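Local coordinates for dipicolinate synthase subunit A (Bacillus halodurans, PDB 3D4O), which probably acts as an oxidoreductase in making dipicolinic acid, the calcium chelator of the Bacillus spore core, with a likely nicotinamide dinucleotide site in a Rossmann-type domain, at residues D41-I44 against G45-K48; T141-M144 against A145-T149; L161-R165 against V166-V170; V225-A228 against N229-A232. All blocks are in the same frame, centred on the assembly; numbering follows the deposited sequence.

The four contacts follow one another along the chain and fall on its two Rossmann-like parts, each built on a parallel sheet with strand order 3-2-1-4-5-6. Contact 1 lies at strand 46-49, on one edge of the first sheet, about 37 Å from contact 2 between centres. Contacts 2, 3 and 4 gather round the second sheet: contact 2 at the end of helix 127-148, contact 3 where strand 157-161 turns into helix 165-176, contact 4 at the start of helix 228-233. Contacts 3 and 4 (centres about 20 Å apart) meet through Leu161, whose CD1 is 3.5 Å from Val226 CG2. The strand end before the probable dinucleotide loop thus packs on the approach to helix 228-233.

Contact 1: residues D41-I44 against G45-K48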
ATOM      1  N   ASP C  41      21.745  -2.481 -19.733  1.00 62.05           N
ATOM      2  CA  ASP C  41      21.207  -2.521 -21.099  1.00 61.83           C
ATOM      3  C   ASP C  41      21.796  -1.523 -22.050  1.00 59.35           C
ATOM      4  O   ASP C  41      22.269  -0.452 -21.675  1.00 59.01           O
ATOM      5  CB  ASP C  41      19.689  -2.321 -21.119  1.00 63.09           C
ATOM      6  CG  ASP C  41      18.950  -3.435 -20.430  1.00 68.60           C
ATOM      7  OD1 ASP C  41      19.280  -4.618 -20.697  1.00 75.22           O
ATOM      8  OD2 ASP C  41      18.041  -3.116 -19.628  1.00 73.01           O
ATOM      9  N   GLY C  42      21.696  -1.944 -23.304  1.00 56.88           N
ATOM     10  CA  GLY C  42      22.117  -1.204 -24.491  1.00 54.84           C
ATOM     11  C   GLY C  42      20.917  -0.950 -25.393  1.00 53.07           C
ATOM     12  O   GLY C  42      19.910  -1.661 -25.346  1.00 53.80           O
ATOM     13  N   PHE C  43      21.011   0.108 -26.180  1.00 49.93           N
ATOM     14  CA  PHE C  43      19.940   0.470 -27.116  1.00 47.33           C
ATOM     15  C   PHE C  43      20.531   1.086 -28.361  1.00 44.04           C
ATOM     16  O   PHE C  43      21.496   1.836 -28.294  1.00 41.07           O
ATOM     17  CB  PHE C  43      18.977   1.504 -26.514  1.00 47.17           C
ATOM     18  CG  PHE C  43      18.427   1.125 -25.183  1.00 49.36           C
ATOM     19  CD1 PHE C  43      19.100   1.462 -24.024  1.00 51.92           C
ATOM     20  CD2 PHE C  43      17.231   0.436 -25.083  1.00 49.27           C
ATOM     21  CE1 PHE C  43      18.596   1.110 -22.794  1.00 51.80           C
ATOM     22  CE2 PHE C  43      16.731   0.075 -23.863  1.00 50.17           C
ATOM     23  CZ  PHE C  43      17.412   0.413 -22.715  1.00 50.58           C
ATOM     24  N   ILE C  44      19.905   0.778 -29.489  1.00 42.52           N
ATOM     25  CA  ILE C  44      20.299   1.345 -30.774  1.00 41.22           C
ATOM     26  C   ILE C  44      20.264   2.851 -30.604  1.00 40.07           C
ATOM     27  O   ILE C  44      19.343   3.402 -29.984  1.00 39.34           O
ATOM     28  CB  ILE C  44      19.319   0.969 -31.937  1.00 41.99           C
ATOM     29  CG1 ILE C  44      19.334  -0.528 -32.254  1.00 40.81           C
ATOM     30  CG2 ILE C  44      19.685   1.712 -33.212  1.00 36.97           C
ATOM     31  CD1 ILE C  44      20.612  -0.945 -32.754  1.00 44.15           C
ATOM     32  N   GLY C  45      21.304   3.493 -31.106  1.00 39.41           N
ATOM     33  CA  GLY C  45      21.396   4.950 -31.134  1.00 39.31           C
ATOM     34  C   GLY C  45      21.823   5.610 -29.852  1.00 38.87           C
ATOM     35  O   GLY C  45      22.123   6.800 -29.834  1.00 39.78           O
ATOM     36  N   VAL C  46      21.875   4.820 -28.793  1.00 38.89           N
ATOM     37  CA  VAL C  46      22.243   5.312 -27.448  1.00 38.57           C
ATOM     38  C   VAL C  46      23.721   5.180 -27.115  1.00 38.85           C
ATOM     39  O   VAL C  46      24.302   4.109 -27.238  1.00 38.02           O
ATOM     40  CB  VAL C  46      21.456   4.570 -26.331  1.00 39.07           C
ATOM     41  CG1 VAL C  46      21.932   5.030 -24.937  1.00 38.15           C
ATOM     42  CG2 VAL C  46      19.972   4.785 -26.492  1.00 37.64           C
ATOM     43  N   THR C  47      24.296   6.301 -26.682  1.00 38.76           N
ATOM     44  CA  THR C  47      25.685   6.367 -26.209  1.00 38.63           C
ATOM     45  C   THR C  47      25.725   6.954 -24.807  1.00 38.27           C
ATOM     46  O   THR C  47      25.317   8.089 -24.586  1.00 35.44           O
ATOM     47  CB  THR C  47      26.579   7.242 -27.104  1.00 38.23           C
ATOM     48  OG1 THR C  47      26.466   6.819 -28.468  1.00 36.98           O
ATOM     49  CG2 THR C  47      28.051   7.148 -26.659  1.00 38.28           C
ATOM     50  N   LYS C  48      26.217   6.153 -23.867  1.00 38.67           N
ATOM     51  CA  LYS C  48      26.341   6.581 -22.478  1.00 38.76           C
ATOM     52  C   LYS C  48      27.563   7.435 -22.289  1.00 38.83           C
ATOM     53  O   LYS C  48      28.642   7.178 -22.846  1.00 39.17           O
ATOM     54  CB  LYS C  48      26.450   5.395 -21.530  1.00 39.76           C
ATOM     55  CG  LYS C  48      25.246   4.514 -21.430  1.00 44.23           C
ATOM     56  CD  LYS C  48      25.558   3.411 -20.443  1.00 48.74           C
ATOM     57  CE  LYS C  48      24.441   2.420 -20.279  1.00 52.04           C
ATOM     58  NZ  LYS C  48      24.943   1.347 -19.385  1.00 54.57           N
TER
HETATM   59  O   HOH W   1      23.411   1.706 -25.666  1.00 55.57           O
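Phe43 and Val46 are the first and last residues of a type II beta turn, and their side chains stand side by side, pointing the same way. The packing is tight at their roots: Val46 CG2 lies 3.4 Å from Phe43 CB, while the phenyl ring meets the same methyl obliquely at CG. With CG1 of Val46 anti to its backbone N (chi1 176°), CG2 falls beside that N, on the side where Phe43 CB lies. The turn is closed by the hydrogen bond from Val46 N to Phe43 O, 3.0 Å long, with the donor above the carbonyl plane. A water bridges the two arms as well, accepting from Phe43 N at 2.9 Å and donating to Val46 O at 3.0 Å. Gly45 has a positive phi of 80°, and a CB there would run into Ile44 O.

Outside this pair the contact is loose. Exposed Ile44 directs its side chain away from 45-48, and the carboxylate of Asp41 also leads away. Extended Lys48 merely brushes the backbone, its CE 3.9 Å from Asp41 O, and its NZ makes a weak hydrogen bond to Phe36 O.

Strand 46-49 pairs with strand 30-34, Gly45 and Thr47 bonding to the backbone of Ile31 and Thr47 also to Leu33. Both Phe43 and Val46 rest on Ile21 of helix 15-26, whose Ser25 OG hydrogen-bonds Ile44 O.

Contact 2: residues T141-M144 against A145-T149; sequences TIMM and AIQHT
Met144 and His148, one helical turn apart, carry their side chains alongside each other, and their backbones are joined by the bond from His148 N to Met144 O, 3.0 Å. Three more bonds of the same i to i+4 kind, from Ala145 N to Thr141 O, Ile146 N to Ile142 O and Gln147 N to Met143 O, make this regular alpha helix.

Apolar packing joins Ile142 and Ile146, where Ile146 CD1 lies 3.8 Å from Ile142 CG2.

Around the polar groups the contacts are mixed. Met143, a selenomethionine, lies beside Gln147, its CG 3.8 Å from Gln147 NE2. Met144, also a selenomethionine, bends at chi2 (-130°) and again at chi3, which carries its CE to 3.6 Å from Gln147 OE1 and 3.9 Å from His148 NE2. The imidazole turns its edge to the backbone, CD2 being 3.2 Å from Met144 O with that oxygen in the ring plane. Its ND1 is hydrogen-bonded to Lys261 NZ.

Thr141 and Ala145 pack on Phe174 of helix 165-176 and on Ile241 of strand 239-242, while Met144 reaches Leu268 of helix 268-272. Met143 and Ile146 instead face the second subunit, each packing on the other's counterpart there, which places helix 127-148 at the dimer interface.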
ATOM      1  N   THR C 141      -0.002   6.628  -3.200  1.00 34.38           N
ATOM      2  CA  THR C 141      -0.469   7.260  -1.965  1.00 35.39           C
ATOM      3  C   THR C 141      -1.262   6.243  -1.127  1.00 36.91           C
ATOM      4  O   THR C 141      -1.109   6.123   0.059  1.00 37.51           O
ATOM      5  CB  THR C 141      -1.339   8.518  -2.266  1.00 36.76           C
ATOM      6  OG1 THR C 141      -0.543   9.455  -2.998  1.00 37.02           O
ATOM      7  CG2 THR C 141      -1.849   9.197  -0.944  1.00 31.26           C
ATOM      8  N   ILE C 142      -2.067   5.457  -1.806  1.00 37.61           N
ATOM      9  CA  ILE C 142      -2.857   4.427  -1.144  1.00 38.23           C
ATOM     10  C   ILE C 142      -1.925   3.373  -0.575  1.00 37.10           C
ATOM     11  O   ILE C 142      -2.056   2.957   0.577  1.00 36.64           O
ATOM     12  CB  ILE C 142      -3.865   3.835  -2.127  1.00 39.92           C
ATOM     13  CG1 ILE C 142      -5.065   4.783  -2.197  1.00 40.23           C
ATOM     14  CG2 ILE C 142      -4.331   2.410  -1.753  1.00 46.33           C
ATOM     15  CD1 ILE C 142      -5.939   4.475  -3.415  1.00 45.99           C
HETATM   16  N   MSE C 143      -0.972   2.941  -1.396  1.00 34.66           N
HETATM   17  CA  MSE C 143      -0.015   1.912  -0.957  1.00 33.52           C
HETATM   18  C   MSE C 143       0.707   2.411   0.293  1.00 31.48           C
HETATM   19  O   MSE C 143       0.887   1.691   1.249  1.00 31.16           O
HETATM   20  CB  MSE C 143       0.997   1.576  -2.060  1.00 33.19           C
HETATM   21  CG  MSE C 143       2.184   0.752  -1.544  1.00 35.53           C
HETATM   22 SE   MSE C 143       3.723   0.786  -2.772  0.75 43.89          SE
HETATM   23  CE  MSE C 143       4.370   2.628  -2.413  1.00 40.54           C
HETATM   24  N   MSE C 144       1.085   3.674   0.290  1.00 33.57           N
HETATM   25  CA  MSE C 144       1.804   4.237   1.451  1.00 33.86           C
HETATM   26  C   MSE C 144       0.959   4.321   2.729  1.00 32.44           C
HETATM   27  O   MSE C 144       1.442   4.101   3.848  1.00 30.80           O
HETATM   28  CB  MSE C 144       2.296   5.659   1.204  1.00 35.45           C
HETATM   29  CG  MSE C 144       2.970   5.938  -0.122  1.00 43.13           C
HETATM   30 SE   MSE C 144       4.657   6.847   0.153  0.75 58.12          SE
HETATM   31  CE  MSE C 144       5.164   5.003   0.733  1.00 21.48           C
ATOM     32  N   ALA C 145      -0.276   4.740   2.550  1.00 32.41           N
ATOM     33  CA  ALA C 145      -1.184   4.948   3.680  1.00 32.16           C
ATOM     34  C   ALA C 145      -1.436   3.602   4.350  1.00 32.32           C
ATOM     35  O   ALA C 145      -1.483   3.484   5.592  1.00 33.27           O
ATOM     36  CB  ALA C 145      -2.490   5.599   3.219  1.00 31.56           C
ATOM     37  N   ILE C 146      -1.546   2.583   3.508  1.00 31.44           N
ATOM     38  CA  ILE C 146      -1.741   1.225   3.996  1.00 31.46           C
ATOM     39  C   ILE C 146      -0.476   0.749   4.719  1.00 32.47           C
ATOM     40  O   ILE C 146      -0.529   0.182   5.835  1.00 32.78           O
ATOM     41  CB  ILE C 146      -2.126   0.246   2.853  1.00 31.42           C
ATOM     42  CG1 ILE C 146      -3.507   0.627   2.278  1.00 32.68           C
ATOM     43  CG2 ILE C 146      -2.062  -1.226   3.351  1.00 28.57           C
ATOM     44  CD1 ILE C 146      -3.889  -0.149   1.042  1.00 31.68           C
ATOM     45  N   GLN C 147       0.669   0.964   4.090  1.00 32.74           N
ATOM     46  CA  GLN C 147       1.966   0.522   4.668  1.00 34.87           C
ATOM     47  C   GLN C 147       2.323   1.095   6.013  1.00 34.90           C
ATOM     48  O   GLN C 147       2.941   0.416   6.841  1.00 35.75           O
ATOM     49  CB  GLN C 147       3.167   0.943   3.790  1.00 35.25           C
ATOM     50  CG  GLN C 147       3.437   0.058   2.638  1.00 47.05           C
ATOM     51  CD  GLN C 147       4.569   0.490   1.721  1.00 50.55           C
ATOM     52  OE1 GLN C 147       5.065   1.608   1.804  1.00 56.34           O
ATOM     53  NE2 GLN C 147       4.955  -0.408   0.808  1.00 55.30           N
ATOM     54  N   HIS C 148       2.010   2.370   6.182  1.00 34.14           N
ATOM     55  CA  HIS C 148       2.493   3.136   7.342  1.00 36.20           C
ATOM     56  C   HIS C 148       1.521   3.305   8.482  1.00 37.32           C
ATOM     57  O   HIS C 148       1.833   4.001   9.447  1.00 38.16           O
ATOM     58  CB  HIS C 148       2.981   4.534   6.909  1.00 36.79           C
ATOM     59  CG  HIS C 148       4.231   4.500   6.091  1.00 39.45           C
ATOM     60  ND1 HIS C 148       5.479   4.396   6.658  1.00 44.01           N
ATOM     61  CD2 HIS C 148       4.427   4.555   4.753  1.00 42.31           C
ATOM     62  CE1 HIS C 148       6.394   4.380   5.705  1.00 46.25           C
ATOM     63  NE2 HIS C 148       5.781   4.463   4.537  1.00 47.30           N
ATOM     64  N   THR C 149       0.347   2.689   8.344  1.00 36.05           N
ATOM     65  CA  THR C 149      -0.680   2.715   9.394  1.00 33.26           C
ATOM     66  C   THR C 149      -0.852   1.335  10.025  1.00 30.94           C
ATOM     67  O   THR C 149      -0.563   0.298   9.396  1.00 33.51           O
ATOM     68  CB  THR C 149      -2.013   3.219   8.867  1.00 34.86           C
ATOM     69  OG1 THR C 149      -2.455   2.342   7.816  1.00 31.74           O
ATOM     70  CG2 THR C 149      -1.868   4.662   8.344  1.00 30.45           C
TER

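Contact 3: residues L161-R165 against V166-V170; sequences LGLGR and VGMSV
Gly162 and Gly167 meet backbone to backbone, Gly167 CA approaching Gly162 O at 3.5 Å in a CA-H...O contact with 152° at the hydrogen. A CB on Gly167 would collide with that oxygen, which is consistent with a glycine at this crossing.

Conventional hydrogen bonds complete the turn. Met168 N donates to Gly164 O at 3.0 Å, starting the helical pattern, and a water accepts from Gly167 N at 2.9 Å and more weakly from Gly164 N.

The apolar part belongs to Leu163 and Met168, a selenomethionine. With CG anti to the backbone N of Leu163 (chi1 -164°), the leucine swings over the first helical turn, CD1 3.8 Å from Met168 CA and CG 4.1 Å from Met168 CB. Leu163 also packs on Leu190 and Ile194 of helix 188-196, and an alanine here is likely to open a gap between that helix and Met168.

Arg165 NH1 forms a salt bridge with Asp127 OD1, at the start of helix 127-148.

Gly162, Gly164 and Gly167 match the GxGxxG pattern of Rossmann folds. The close backbone passage and the helix start just beyond it are consistent with a loop that takes a dinucleotide diphosphate, whose negative charge the helix dipole would probably favour.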
ATOM      1  N   LEU C 161      -6.430  17.579   1.030  1.00 37.39           N
ATOM      2  CA  LEU C 161      -6.398  19.046   0.955  1.00 37.44           C
ATOM      3  C   LEU C 161      -6.125  19.396  -0.493  1.00 38.14           C
ATOM      4  O   LEU C 161      -5.077  19.040  -1.044  1.00 38.41           O
ATOM      5  CB  LEU C 161      -5.329  19.631   1.861  1.00 38.00           C
ATOM      6  CG  LEU C 161      -5.450  19.224   3.330  1.00 38.46           C
ATOM      7  CD1 LEU C 161      -4.330  19.874   4.152  1.00 32.78           C
ATOM      8  CD2 LEU C 161      -6.809  19.536   3.942  1.00 35.22           C
ATOM      9  N   GLY C 162      -7.138  19.991  -1.106  1.00 36.91           N
ATOM     10  CA  GLY C 162      -7.102  20.415  -2.503  1.00 37.24           C
ATOM     11  C   GLY C 162      -7.896  19.517  -3.412  1.00 38.17           C
ATOM     12  O   GLY C 162      -7.886  18.295  -3.255  1.00 37.56           O
ATOM     13  N   LEU C 163      -8.642  20.128  -4.329  1.00 36.87           N
ATOM     14  CA  LEU C 163      -9.381  19.345  -5.280  1.00 38.70           C
ATOM     15  C   LEU C 163      -8.947  19.724  -6.707  1.00 40.67           C
ATOM     16  O   LEU C 163      -9.756  19.919  -7.626  1.00 42.14           O
ATOM     17  CB  LEU C 163     -10.883  19.412  -5.090  1.00 37.10           C
ATOM     18  CG  LEU C 163     -11.533  18.256  -5.861  1.00 37.72           C
ATOM     19  CD1 LEU C 163     -11.758  16.994  -4.970  1.00 32.82           C
ATOM     20  CD2 LEU C 163     -12.825  18.694  -6.434  1.00 35.16           C
ATOM     21  N   GLY C 164      -7.637  19.831  -6.849  1.00 39.48           N
ATOM     22  CA  GLY C 164      -7.036  20.023  -8.161  1.00 38.59           C
ATOM     23  C   GLY C 164      -6.956  18.688  -8.898  1.00 37.60           C
ATOM     24  O   GLY C 164      -7.637  17.702  -8.545  1.00 36.06           O
ATOM     25  N   ARG C 165      -6.072  18.645  -9.885  1.00 36.05           N
ATOM     26  CA  ARG C 165      -5.951  17.471 -10.766  1.00 35.92           C
ATOM     27  C   ARG C 165      -5.583  16.226  -9.996  1.00 36.57           C
ATOM     28  O   ARG C 165      -6.070  15.133 -10.278  1.00 38.31           O
ATOM     29  CB  ARG C 165      -4.958  17.735 -11.916  1.00 37.06           C
ATOM     30  CG  ARG C 165      -5.380  18.933 -12.825  1.00 40.32           C
ATOM     31  CD  ARG C 165      -4.254  19.506 -13.682  1.00 46.30           C
ATOM     32  NE  ARG C 165      -3.036  19.759 -12.910  1.00 48.44           N
ATOM     33  CZ  ARG C 165      -1.880  20.161 -13.429  1.00 47.78           C
ATOM     34  NH1 ARG C 165      -1.764  20.395 -14.723  1.00 45.85           N
ATOM     35  NH2 ARG C 165      -0.832  20.319 -12.648  1.00 47.18           N
ATOM     36  N   VAL C 166      -4.760  16.376  -8.976  1.00 35.40           N
ATOM     37  CA  VAL C 166      -4.336  15.201  -8.248  1.00 36.74           C
ATOM     38  C   VAL C 166      -5.307  14.838  -7.120  1.00 36.71           C
ATOM     39  O   VAL C 166      -5.645  13.656  -6.878  1.00 38.08           O
ATOM     40  CB  VAL C 166      -2.970  15.411  -7.625  1.00 37.78           C
ATOM     41  CG1 VAL C 166      -2.609  14.201  -6.740  1.00 35.67           C
ATOM     42  CG2 VAL C 166      -1.904  15.659  -8.749  1.00 36.61           C
ATOM     43  N   GLY C 167      -5.700  15.887  -6.429  1.00 34.62           N
ATOM     44  CA  GLY C 167      -6.541  15.792  -5.258  1.00 37.28           C
ATOM     45  C   GLY C 167      -7.822  15.093  -5.606  1.00 38.17           C
ATOM     46  O   GLY C 167      -8.326  14.311  -4.837  1.00 39.73           O
HETATM   47  N   MSE C 168      -8.334  15.386  -6.792  1.00 38.98           N
HETATM   48  CA  MSE C 168      -9.574  14.777  -7.231  1.00 40.01           C
HETATM   49  C   MSE C 168      -9.424  13.263  -7.411  1.00 41.24           C
HETATM   50  O   MSE C 168     -10.333  12.500  -7.103  1.00 41.99           O
HETATM   51  CB  MSE C 168     -10.086  15.418  -8.510  1.00 40.01           C
HETATM   52  CG  MSE C 168     -11.175  14.578  -9.140  1.00 43.73           C
HETATM   53 SE   MSE C 168     -12.272  15.576 -10.305  0.75 54.13          SE
HETATM   54  CE  MSE C 168     -12.748  16.688  -8.833  1.00 22.33           C
ATOM     55  N   SER C 169      -8.260  12.841  -7.891  1.00 39.96           N
ATOM     56  CA  SER C 169      -7.996  11.403  -8.140  1.00 40.66           C
ATOM     57  C   SER C 169      -7.717  10.649  -6.850  1.00 39.97           C
ATOM     58  O   SER C 169      -8.083   9.491  -6.680  1.00 41.38           O
ATOM     59  CB  SER C 169      -6.762  11.241  -9.022  1.00 39.62           C
ATOM     60  OG  SER C 169      -6.986  11.839 -10.276  1.00 42.15           O
ATOM     61  N   VAL C 170      -7.047  11.350  -5.964  1.00 40.47           N
ATOM     62  CA  VAL C 170      -6.611  10.814  -4.680  1.00 39.28           C
ATOM     63  C   VAL C 170      -7.811  10.616  -3.777  1.00 39.14           C
ATOM     64  O   VAL C 170      -8.013   9.555  -3.207  1.00 39.56           O
ATOM     65  CB  VAL C 170      -5.543  11.699  -4.012  1.00 40.50           C
ATOM     66  CG1 VAL C 170      -5.405  11.378  -2.506  1.00 38.88           C
ATOM     67  CG2 VAL C 170      -4.187  11.551  -4.756  1.00 40.16           C
TER
HETATM   68  O   HOH W   2      -5.130  18.721  -6.013  1.00 30.62           O

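Contact 4: residues V225-A228 against N229-A232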
ATOM      1  N   VAL C 225      -0.386  24.865   4.420  1.00 40.58           N
ATOM      2  CA  VAL C 225      -1.751  24.653   4.937  1.00 40.73           C
ATOM      3  C   VAL C 225      -1.777  23.798   6.189  1.00 40.53           C
ATOM      4  O   VAL C 225      -2.612  23.998   7.072  1.00 41.77           O
ATOM      5  CB  VAL C 225      -2.766  24.140   3.847  1.00 40.18           C
ATOM      6  CG1 VAL C 225      -2.989  25.233   2.839  1.00 41.72           C
ATOM      7  CG2 VAL C 225      -2.302  22.835   3.140  1.00 42.36           C
ATOM      8  N   VAL C 226      -0.852  22.862   6.276  1.00 39.05           N
ATOM      9  CA  VAL C 226      -0.772  21.998   7.437  1.00 37.97           C
ATOM     10  C   VAL C 226       0.240  22.669   8.350  1.00 38.40           C
ATOM     11  O   VAL C 226       1.395  22.264   8.485  1.00 38.78           O
ATOM     12  CB  VAL C 226      -0.416  20.540   7.069  1.00 38.51           C
ATOM     13  CG1 VAL C 226      -0.556  19.602   8.303  1.00 36.07           C
ATOM     14  CG2 VAL C 226      -1.321  20.056   5.949  1.00 35.97           C
ATOM     15  N   THR C 227      -0.249  23.736   8.965  1.00 38.03           N
ATOM     16  CA  THR C 227       0.551  24.552   9.854  1.00 38.67           C
ATOM     17  C   THR C 227       0.648  23.933  11.241  1.00 37.71           C
ATOM     18  O   THR C 227       0.013  22.928  11.548  1.00 35.90           O
ATOM     19  CB  THR C 227      -0.027  25.970   9.997  1.00 38.82           C
ATOM     20  OG1 THR C 227      -1.309  25.905  10.625  1.00 45.30           O
ATOM     21  CG2 THR C 227      -0.199  26.628   8.637  1.00 41.41           C
ATOM     22  N   ALA C 228       1.443  24.582  12.076  1.00 35.77           N
ATOM     23  CA  ALA C 228       1.632  24.151  13.459  1.00 36.46           C
ATOM     24  C   ALA C 228       0.293  24.062  14.202  1.00 37.75           C
ATOM     25  O   ALA C 228       0.038  23.101  14.918  1.00 36.80           O
ATOM     26  CB  ALA C 228       2.588  25.116  14.209  1.00 35.15           C
ATOM     27  N   ASN C 229      -0.546  25.086  14.041  1.00 40.00           N
ATOM     28  CA  ASN C 229      -1.847  25.132  14.751  1.00 40.25           C
ATOM     29  C   ASN C 229      -2.749  24.030  14.282  1.00 39.29           C
ATOM     30  O   ASN C 229      -3.525  23.459  15.050  1.00 39.74           O
ATOM     31  CB  ASN C 229      -2.564  26.492  14.676  1.00 41.09           C
ATOM     32  CG  ASN C 229      -2.373  27.319  15.944  1.00 43.55           C
ATOM     33  OD1 ASN C 229      -2.626  26.831  17.053  1.00 43.76           O
ATOM     34  ND2 ASN C 229      -1.950  28.574  15.792  1.00 42.33           N
ATOM     35  N   VAL C 230      -2.618  23.698  13.016  1.00 39.06           N
ATOM     36  CA  VAL C 230      -3.435  22.621  12.467  1.00 39.09           C
ATOM     37  C   VAL C 230      -2.938  21.327  13.087  1.00 39.18           C
ATOM     38  O   VAL C 230      -3.689  20.547  13.685  1.00 39.45           O
ATOM     39  CB  VAL C 230      -3.328  22.550  10.936  1.00 39.49           C
ATOM     40  CG1 VAL C 230      -3.981  21.278  10.404  1.00 39.46           C
ATOM     41  CG2 VAL C 230      -3.979  23.798  10.326  1.00 41.63           C
ATOM     42  N   LEU C 231      -1.654  21.115  12.903  1.00 38.02           N
ATOM     43  CA  LEU C 231      -0.974  19.944  13.448  1.00 39.01           C
ATOM     44  C   LEU C 231      -1.259  19.782  14.941  1.00 40.04           C
ATOM     45  O   LEU C 231      -1.504  18.679  15.404  1.00 42.37           O
ATOM     46  CB  LEU C 231       0.550  19.996  13.204  1.00 37.51           C
ATOM     47  CG  LEU C 231       1.019  19.738  11.762  1.00 37.95           C
ATOM     48  CD1 LEU C 231       2.487  20.089  11.554  1.00 35.94           C
ATOM     49  CD2 LEU C 231       0.777  18.321  11.352  1.00 37.51           C
ATOM     50  N   ALA C 232      -1.272  20.885  15.676  1.00 38.60           N
ATOM     51  CA  ALA C 232      -1.461  20.824  17.126  1.00 38.16           C
ATOM     52  C   ALA C 232      -2.807  20.202  17.547  1.00 38.10           C
ATOM     53  O   ALA C 232      -2.930  19.615  18.626  1.00 36.02           O
ATOM     54  CB  ALA C 232      -1.314  22.207  17.745  1.00 36.77           C
TER
HETATM   55  O   HOH W   3       0.187  27.741  13.167  1.00 43.55           O
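Leu231 folds back over the residues that lead into its helix. Its CB sits 3.4 Å from Thr227 O. CG, turned beside the backbone N (chi1 -73°), stays equally near that oxygen and comes 3.8 Å from Val226 CG1. At the tip the branches part: CD1 lies 3.9 Å from Val226 O, whereas CD2 reaches Val226 CG1 at 3.6 Å, the two side chains crossing at about a right angle. A serine in its place would probably leave Val226 CG1 without this apolar cover and open a gap toward Tyr254 and Ala255.

The same Thr227 O takes the bond from Leu231 N, 2.8 Å long and nearly straight at 173°. Thr227 is the N-cap residue. Its OG1 lies across Val230 CG2 at 3.4 Å and has a weak link to a water that accepts from Asn229 N at 2.9 Å, an arrangement that may help to cap the first turn through solvent. Just before it, Val226 is the centre of an inverse gamma turn.

Helix 228-233 follows strand 216-219 and leans on helix 252-257, where Tyr254 touches Ala228, Leu231 and Ala232. On the sheet side, Val225 packs on Leu161 of strand 157-161.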